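Local coordinates for protein internalin C2 (Listeria monocytogenes serotype 4b str. F2365, PDB 4FHO) that is a leucine-rich repeat protein of the internalin family and probably takes part in adhesion to, or invasion of, host cells, at residues A[183-188]-A[203-208]; A[192-197]-A[211-216]. All coordinates share one frame; numbering follows the deposited sequence.

Contact 1 (A[183-188]-A[203-208]); sequences TLRADD and LIEVHL. With SO4 (sulfate ion), chain C.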
ATOM      1  N   THR A 183     -10.208   3.739  12.071  1.00 62.21           N
ATOM      2  CA  THR A 183     -11.105   3.365  10.977  1.00 63.91           C
ATOM      3  C   THR A 183     -10.887   1.918  10.564  1.00 63.41           C
ATOM      4  O   THR A 183      -9.745   1.505  10.280  1.00 61.62           O
ATOM      5  CB  THR A 183     -10.920   4.289   9.763  1.00 65.93           C
ATOM      6  OG1 THR A 183     -11.164   5.644  10.159  1.00 64.77           O
ATOM      7  CG2 THR A 183     -11.862   3.894   8.619  1.00 64.68           C
ATOM      8  N   LEU A 184     -11.977   1.147  10.565  1.00 62.90           N
ATOM      9  CA  LEU A 184     -12.015  -0.176   9.963  1.00 63.10           C
ATOM     10  C   LEU A 184     -13.120  -0.149   8.933  1.00 67.40           C
ATOM     11  O   LEU A 184     -14.284  -0.020   9.288  1.00 70.74           O
ATOM     12  CB  LEU A 184     -12.279  -1.287  10.975  1.00 62.35           C
ATOM     13  CG  LEU A 184     -12.384  -2.706  10.388  1.00 65.60           C
ATOM     14  CD1 LEU A 184     -11.077  -3.118   9.715  1.00 70.52           C
ATOM     15  CD2 LEU A 184     -12.782  -3.731  11.436  1.00 67.17           C
ATOM     16  N   ARG A 185     -12.753  -0.287   7.660  1.00 57.25           N
ATOM     17  CA  ARG A 185     -13.715  -0.393   6.577  1.00 54.47           C
ATOM     18  C   ARG A 185     -13.667  -1.811   6.038  1.00 62.04           C
ATOM     19  O   ARG A 185     -12.635  -2.236   5.517  1.00 59.59           O
ATOM     20  CB  ARG A 185     -13.399   0.618   5.496  1.00 58.71           C
ATOM     21  CG  ARG A 185     -13.739   2.033   5.923  1.00 62.33           C
ATOM     22  CD  ARG A 185     -13.464   2.971   4.784  1.00 65.24           C
ATOM     23  NE  ARG A 185     -13.913   4.318   5.083  1.00 70.42           N
ATOM     24  CZ  ARG A 185     -13.930   5.322   4.210  1.00 70.70           C
ATOM     25  NH1 ARG A 185     -13.500   5.166   2.949  1.00 77.81           N
ATOM     26  NH2 ARG A 185     -14.359   6.507   4.609  1.00 68.61           N
ATOM     27  N   ALA A 186     -14.773  -2.539   6.195  1.00 60.82           N
ATOM     28  CA  ALA A 186     -14.845  -3.966   5.881  1.00 60.44           C
ATOM     29  C   ALA A 186     -16.164  -4.378   5.225  1.00 56.94           C
ATOM     30  O   ALA A 186     -16.598  -5.521   5.395  1.00 63.25           O
ATOM     31  CB  ALA A 186     -14.578  -4.784   7.139  1.00 57.54           C
ATOM     32  N   ASP A 187     -16.747  -3.477   4.414  1.00 58.86           N
ATOM     33  CA  ASP A 187     -17.995  -3.788   3.676  1.00 58.32           C
ATOM     34  C   ASP A 187     -17.753  -4.949   2.693  1.00 64.77           C
ATOM     35  O   ASP A 187     -16.729  -4.969   2.033  1.00 61.06           O
ATOM     36  CB  ASP A 187     -18.518  -2.581   2.870  1.00 65.28           C
ATOM     37  CG  ASP A 187     -19.076  -1.452   3.745  1.00 67.59           C
ATOM     38  OD1 ASP A 187     -19.297  -1.653   4.952  1.00 71.62           O
ATOM     39  OD2 ASP A 187     -19.330  -0.345   3.207  1.00 62.08           O
ATOM     40  N   ASP A 188     -18.698  -5.891   2.618  1.00 58.79           N
ATOM     41  CA  ASP A 188     -18.707  -6.963   1.606  1.00 62.02           C
ATOM     42  C   ASP A 188     -17.546  -7.946   1.852  1.00 60.19           C
ATOM     43  O   ASP A 188     -16.555  -7.982   1.139  1.00 62.71           O
ATOM     44  CB  ASP A 188     -18.780  -6.389   0.164  1.00 58.34           C
ATOM     45  CG  ASP A 188     -19.110  -7.452  -0.903  1.00 74.13           C
ATOM     46  OD1 ASP A 188     -19.200  -8.667  -0.616  1.00 68.85           O
ATOM     47  OD2 ASP A 188     -19.242  -7.060  -2.076  1.00100.08           O
ATOM     48  N   LEU A 203     -11.730   3.207  17.945  1.00 76.93           N
ATOM     49  CA  LEU A 203     -12.536   3.118  16.717  1.00 75.64           C
ATOM     50  C   LEU A 203     -13.560   4.249  16.652  1.00 78.06           C
ATOM     51  O   LEU A 203     -14.357   4.443  17.592  1.00 74.89           O
ATOM     52  CB  LEU A 203     -13.250   1.761  16.571  1.00 76.26           C
ATOM     53  CG  LEU A 203     -12.464   0.553  16.082  1.00 84.19           C
ATOM     54  CD1 LEU A 203     -13.328  -0.688  16.230  1.00 83.09           C
ATOM     55  CD2 LEU A 203     -12.040   0.740  14.627  1.00 76.05           C
ATOM     56  N   ILE A 204     -13.466   5.024  15.570  1.00 77.26           N
ATOM     57  CA  ILE A 204     -14.383   6.103  15.244  1.00 72.06           C
ATOM     58  C   ILE A 204     -15.393   5.655  14.177  1.00 70.68           C
ATOM     59  O   ILE A 204     -16.593   5.927  14.305  1.00 72.68           O
ATOM     60  CB  ILE A 204     -13.621   7.365  14.758  1.00 72.67           C
ATOM     61  CG1 ILE A 204     -12.563   7.804  15.785  1.00 71.97           C
ATOM     62  CG2 ILE A 204     -14.601   8.509  14.499  1.00 69.22           C
ATOM     63  CD1 ILE A 204     -11.784   9.043  15.376  1.00 82.26           C
ATOM     64  N   GLU A 205     -14.912   4.974  13.144  1.00 66.93           N
ATOM     65  CA  GLU A 205     -15.699   4.624  11.957  1.00 69.61           C
ATOM     66  C   GLU A 205     -15.505   3.141  11.680  1.00 69.90           C
ATOM     67  O   GLU A 205     -14.376   2.700  11.466  1.00 70.89           O
ATOM     68  CB  GLU A 205     -15.236   5.481  10.771  1.00 73.18           C
ATOM     69  CG  GLU A 205     -15.798   5.117   9.399  1.00 73.04           C
ATOM     70  CD  GLU A 205     -15.404   6.123   8.328  1.00 80.71           C
ATOM     71  OE1 GLU A 205     -15.839   7.286   8.425  1.00 74.37           O
ATOM     72  OE2 GLU A 205     -14.670   5.762   7.382  1.00 71.19           O
ATOM     73  N   VAL A 206     -16.599   2.378  11.718  1.00 72.07           N
ATOM     74  CA  VAL A 206     -16.598   0.950  11.430  1.00 64.55           C
ATOM     75  C   VAL A 206     -17.609   0.688  10.320  1.00 65.42           C
ATOM     76  O   VAL A 206     -18.787   0.906  10.506  1.00 69.98           O
ATOM     77  CB  VAL A 206     -16.904   0.112  12.670  1.00 69.85           C
ATOM     78  CG1 VAL A 206     -16.711  -1.376  12.379  1.00 73.76           C
ATOM     79  CG2 VAL A 206     -15.981   0.510  13.810  1.00 73.52           C
ATOM     80  N   HIS A 207     -17.152   0.262   9.150  1.00 57.93           N
ATOM     81  CA  HIS A 207     -18.041  -0.036   8.026  1.00 61.71           C
ATOM     82  C   HIS A 207     -18.112  -1.536   7.877  1.00 61.55           C
ATOM     83  O   HIS A 207     -17.113  -2.185   7.535  1.00 64.18           O
ATOM     84  CB  HIS A 207     -17.576   0.649   6.740  1.00 63.66           C
ATOM     85  CG  HIS A 207     -17.840   2.140   6.673  1.00 64.88           C
ATOM     86  ND1 HIS A 207     -17.632   2.848   5.541  1.00 64.88           N
ATOM     87  CD2 HIS A 207     -18.299   3.037   7.610  1.00 63.27           C
ATOM     88  CE1 HIS A 207     -17.945   4.135   5.761  1.00 72.51           C
ATOM     89  NE2 HIS A 207     -18.364   4.248   7.021  1.00 63.74           N
ATOM     90  N   LEU A 208     -19.293  -2.106   8.137  1.00 61.31           N
ATOM     91  CA  LEU A 208     -19.522  -3.561   8.104  1.00 61.80           C
ATOM     92  C   LEU A 208     -20.763  -3.954   7.289  1.00 64.95           C
ATOM     93  O   LEU A 208     -21.381  -4.961   7.579  1.00 67.09           O
ATOM     94  CB  LEU A 208     -19.601  -4.099   9.542  1.00 67.62           C
ATOM     95  CG  LEU A 208     -18.314  -4.065  10.382  1.00 74.72           C
ATOM     96  CD1 LEU A 208     -18.643  -4.284  11.852  1.00 74.77           C
ATOM     97  CD2 LEU A 208     -17.285  -5.079   9.942  1.00 68.71           C
TER
HETATM   98  S   SO4 C 600     -13.448   8.221   1.112  1.00119.31           S
HETATM   99  O1  SO4 C 600     -14.798   8.655   0.659  1.00 93.03           O
HETATM  100  O2  SO4 C 600     -13.196   6.833   0.658  1.00 91.94           O
HETATM  101  O3  SO4 C 600     -12.399   9.113   0.553  1.00105.02           O
HETATM  102  O4  SO4 C 600     -13.396   8.284   2.591  1.00 88.62           O
HETATM  103  O   HOH W   1     -17.116   1.547   2.909  1.00 64.54           O
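Strands 183-185 and 205-207 pair in parallel, their axes 9° apart, and bridge Leu-184 to Val-206. Leu-184 N donates to Glu-205 O at 3.0 Å and Leu-184 O accepts from His-207 N at 2.9 Å. Beyond the strand, Ala-186 N reaches His-207 O at 2.7 Å. Thr-183, Arg-185, Glu-205 and His-207 stand on one face; Leu-184 and Val-206 stand on the other, in the repeat core. A salt bridge joins Arg-185 to Glu-205: NE, at 2.8 Å, and NH2 both donate to the single oxygen OE2. The guanidinium and carboxylate planes lie 16° apart. Glu-205 CG is anti to the backbone N (chi1 171°), which carries the extended chain alongside Thr-183 toward this site. A sulfate, probably from the crystallisation liquor, lies at the NH1/NH2 edge. Arg-185 NH1 donates to its O2 at 2.8 Å, and NH2 donates to its O4 as well as to Glu-205 OE2. Two edges of the guanidinium are thus engaged by anions, which fixes its rotation in the crystal. The His-207 ring lies beside Arg-185, nearly parallel to the guanidinium. A water at the ring edge joins His-207 ND1 to Asp-187 OD2, while Asp-187 OD1 accepts from the backbone of Lys-209. Ala-186 CB packs on Leu-208 CD2 at 3.9 Å. Strand 161-163 flanks 183-185, Tyr-161 touching Thr-183 and Arg-185, and strand 227-229 continues the parallel sheet beyond 205-207.

Contact 2 (A[192-197]-A[211-216]); sequences SDISPL and NQISDV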
ATOM      1  N   SER A 192     -18.964 -12.660  10.513  1.00 82.02           N
ATOM      2  CA  SER A 192     -20.121 -12.906  11.411  1.00 86.59           C
ATOM      3  C   SER A 192     -19.907 -12.585  12.887  1.00 92.30           C
ATOM      4  O   SER A 192     -20.868 -12.266  13.572  1.00103.89           O
ATOM      5  CB  SER A 192     -20.610 -14.354  11.270  1.00 92.05           C
ATOM      6  OG  SER A 192     -19.551 -15.269  11.454  1.00 84.96           O
ATOM      7  N   ASP A 193     -18.676 -12.713  13.373  1.00 85.39           N
ATOM      8  CA  ASP A 193     -18.318 -12.444  14.763  1.00 90.36           C
ATOM      9  C   ASP A 193     -17.506 -11.161  14.711  1.00 78.48           C
ATOM     10  O   ASP A 193     -16.524 -11.114  14.002  1.00 77.96           O
ATOM     11  CB  ASP A 193     -17.473 -13.619  15.303  1.00 92.22           C
ATOM     12  CG  ASP A 193     -17.230 -13.562  16.807  1.00 99.77           C
ATOM     13  OD1 ASP A 193     -17.402 -12.504  17.440  1.00 98.05           O
ATOM     14  OD2 ASP A 193     -16.851 -14.613  17.365  1.00111.03           O
ATOM     15  N   ILE A 194     -17.929 -10.126  15.437  1.00 78.16           N
ATOM     16  CA  ILE A 194     -17.133  -8.889  15.611  1.00 85.35           C
ATOM     17  C   ILE A 194     -16.616  -8.697  17.052  1.00 84.92           C
ATOM     18  O   ILE A 194     -16.199  -7.596  17.412  1.00 82.16           O
ATOM     19  CB  ILE A 194     -17.873  -7.619  15.081  1.00 83.80           C
ATOM     20  CG1 ILE A 194     -19.191  -7.358  15.809  1.00 85.40           C
ATOM     21  CG2 ILE A 194     -18.129  -7.753  13.589  1.00 80.69           C
ATOM     22  CD1 ILE A 194     -19.696  -5.941  15.615  1.00 89.94           C
ATOM     23  N   SER A 195     -16.580  -9.783  17.840  1.00 91.21           N
ATOM     24  CA  SER A 195     -16.002  -9.779  19.200  1.00 96.37           C
ATOM     25  C   SER A 195     -14.613  -9.149  19.308  1.00 90.79           C
ATOM     26  O   SER A 195     -14.391  -8.381  20.242  1.00 94.81           O
ATOM     27  CB  SER A 195     -15.987 -11.188  19.817  1.00104.97           C
ATOM     28  OG  SER A 195     -17.309 -11.660  19.985  1.00110.04           O
ATOM     29  N   PRO A 196     -13.703  -9.418  18.336  1.00 84.51           N
ATOM     30  CA  PRO A 196     -12.386  -8.755  18.341  1.00 87.63           C
ATOM     31  C   PRO A 196     -12.370  -7.230  18.436  1.00 82.69           C
ATOM     32  O   PRO A 196     -11.417  -6.680  18.982  1.00 90.67           O
ATOM     33  CB  PRO A 196     -11.775  -9.201  17.009  1.00 89.76           C
ATOM     34  CG  PRO A 196     -12.309 -10.569  16.835  1.00 86.46           C
ATOM     35  CD  PRO A 196     -13.720 -10.518  17.344  1.00 91.74           C
ATOM     36  N   LEU A 197     -13.409  -6.570  17.922  1.00 83.33           N
ATOM     37  CA  LEU A 197     -13.477  -5.104  17.885  1.00 81.45           C
ATOM     38  C   LEU A 197     -13.657  -4.469  19.268  1.00 86.13           C
ATOM     39  O   LEU A 197     -13.328  -3.299  19.433  1.00 88.05           O
ATOM     40  CB  LEU A 197     -14.568  -4.625  16.899  1.00 81.36           C
ATOM     41  CG  LEU A 197     -14.530  -5.164  15.445  1.00 80.47           C
ATOM     42  CD1 LEU A 197     -15.514  -4.402  14.566  1.00 82.27           C
ATOM     43  CD2 LEU A 197     -13.144  -5.144  14.812  1.00 76.72           C
ATOM     44  N   ASN A 211     -22.186  -7.993   5.406  1.00 70.54           N
ATOM     45  CA  ASN A 211     -21.570  -9.070   6.163  1.00 68.71           C
ATOM     46  C   ASN A 211     -22.723  -9.848   6.810  1.00 68.43           C
ATOM     47  O   ASN A 211     -23.880  -9.573   6.510  1.00 80.94           O
ATOM     48  CB  ASN A 211     -20.579  -8.475   7.165  1.00 71.05           C
ATOM     49  CG  ASN A 211     -19.256  -8.108   6.526  1.00 69.61           C
ATOM     50  OD1 ASN A 211     -18.449  -8.987   6.174  1.00 67.20           O
ATOM     51  ND2 ASN A 211     -19.012  -6.813   6.380  1.00 62.25           N
ATOM     52  N   GLN A 212     -22.415 -10.835   7.649  1.00 82.19           N
ATOM     53  CA  GLN A 212     -23.424 -11.743   8.216  1.00 83.17           C
ATOM     54  C   GLN A 212     -23.390 -11.654   9.740  1.00 83.67           C
ATOM     55  O   GLN A 212     -23.152 -12.646  10.421  1.00 83.62           O
ATOM     56  CB  GLN A 212     -23.181 -13.182   7.709  1.00 85.94           C
ATOM     57  CG  GLN A 212     -23.265 -13.311   6.186  1.00 93.68           C
ATOM     58  CD  GLN A 212     -21.916 -13.204   5.490  1.00 96.69           C
ATOM     59  OE1 GLN A 212     -21.047 -14.061   5.680  1.00113.47           O
ATOM     60  NE2 GLN A 212     -21.739 -12.168   4.659  1.00 97.79           N
ATOM     61  N   ILE A 213     -23.666 -10.453  10.251  1.00 82.19           N
ATOM     62  CA  ILE A 213     -23.505 -10.096  11.667  1.00 85.69           C
ATOM     63  C   ILE A 213     -24.871 -10.090  12.373  1.00 85.84           C
ATOM     64  O   ILE A 213     -25.803  -9.436  11.907  1.00 88.22           O
ATOM     65  CB  ILE A 213     -22.805  -8.723  11.809  1.00 88.17           C
ATOM     66  CG1 ILE A 213     -21.360  -8.802  11.282  1.00 84.09           C
ATOM     67  CG2 ILE A 213     -22.798  -8.249  13.259  1.00 82.06           C
ATOM     68  CD1 ILE A 213     -20.703  -7.462  11.034  1.00 80.77           C
ATOM     69  N   SER A 214     -24.971 -10.836  13.477  1.00 85.87           N
ATOM     70  CA  SER A 214     -26.165 -10.916  14.345  1.00 88.92           C
ATOM     71  C   SER A 214     -26.028 -10.137  15.661  1.00 94.68           C
ATOM     72  O   SER A 214     -27.006  -9.550  16.133  1.00 99.02           O
ATOM     73  CB  SER A 214     -26.454 -12.380  14.717  1.00100.27           C
ATOM     74  OG  SER A 214     -26.861 -13.142  13.597  1.00101.92           O
ATOM     75  N   ASP A 215     -24.827 -10.154  16.247  1.00 92.49           N
ATOM     76  CA  ASP A 215     -24.568  -9.670  17.607  1.00 92.84           C
ATOM     77  C   ASP A 215     -23.629  -8.462  17.524  1.00 92.58           C
ATOM     78  O   ASP A 215     -22.480  -8.612  17.115  1.00 84.89           O
ATOM     79  CB  ASP A 215     -23.936 -10.818  18.417  1.00 99.40           C
ATOM     80  CG  ASP A 215     -23.684 -10.472  19.889  1.00112.93           C
ATOM     81  OD1 ASP A 215     -24.156  -9.430  20.397  1.00108.31           O
ATOM     82  OD2 ASP A 215     -22.998 -11.285  20.551  1.00123.87           O
ATOM     83  N   VAL A 216     -24.132  -7.277  17.890  1.00 92.68           N
ATOM     84  CA  VAL A 216     -23.314  -6.039  17.960  1.00 89.41           C
ATOM     85  C   VAL A 216     -22.939  -5.598  19.393  1.00 94.52           C
ATOM     86  O   VAL A 216     -22.433  -4.489  19.585  1.00 93.16           O
ATOM     87  CB  VAL A 216     -23.941  -4.873  17.133  1.00 88.85           C
ATOM     88  CG1 VAL A 216     -23.933  -5.238  15.654  1.00 84.33           C
ATOM     89  CG2 VAL A 216     -25.341  -4.514  17.609  1.00 89.87           C
TER
HETATM   90  O   HOH W   2     -21.249 -11.040  16.267  1.00 57.50           O
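Ile-194 meets Ile-213 because its CG1 sits between the backbone N and the carbonyl carbon (chi1 61°), which leaves CG2 beside the backbone N and facing the other turn. In Ile-213, CG1 lies anti to the carbonyl carbon (chi1 -66°) and chi2 is extended, which carries CD1 to 3.6 Å from Ile-194 CG2. The two side chains cross at about a right angle, branch methyl against chain end. The other arm of Ile-194 runs along the second segment. Its CG1 lies 3.8 Å from Asp-215 O, and its CD1 approaches Val-216 CG1 more loosely, at 4.3 Å. At the other end, Ser-192 rests on the backbone of Gln-212. Ser-192 CA makes a CA-H...O contact of 3.2 Å with Gln-212 O. No direct hydrogen bond joins the two segments. A water does so instead, donating to Ser-192 O and, at 2.9 Å from its oxygen, to Asp-215 O, and so ties the two loops through their carbonyls. The first loop is also braced from within. Asp-193 OD1 accepts from Ser-195 N at 2.9 Å, forming an Asx turn, and uses its syn lone pair for Ser-195 OG. Two donors therefore fix this carboxylate oxygen where the 3-10 segment 195-197 begins. The contact joins equivalent loops of successive leucine-rich repeats, one between strands 183-185 and 205-207, the other between 205-207 and 227-229. Leu-219 also packs on Ile-194, and Leu-230, just past strand 227-229, touches Ile-213.

How the contacts relate
The centres of contacts 1 and 2 lie 12 Å apart, on the same side of the chain's centre. Their segments alternate along the chain: 183-188, 192-197, 203-208, 211-216. Each contact therefore joins the same two successive turns of the leucine-rich repeat solenoid, contact 1 through the parallel sheet and contact 2 through the loops that follow its strands. They also touch each other. Ala-186 O probably accepts a hydrogen bond from Asn-211 ND2 at 2.9 Å. Leu-184 packs on Leu-197 and Leu-208 on Ile-213, joining each strand segment to the loop that follows it. Together they stack the turns near the C-terminal end of the sheet.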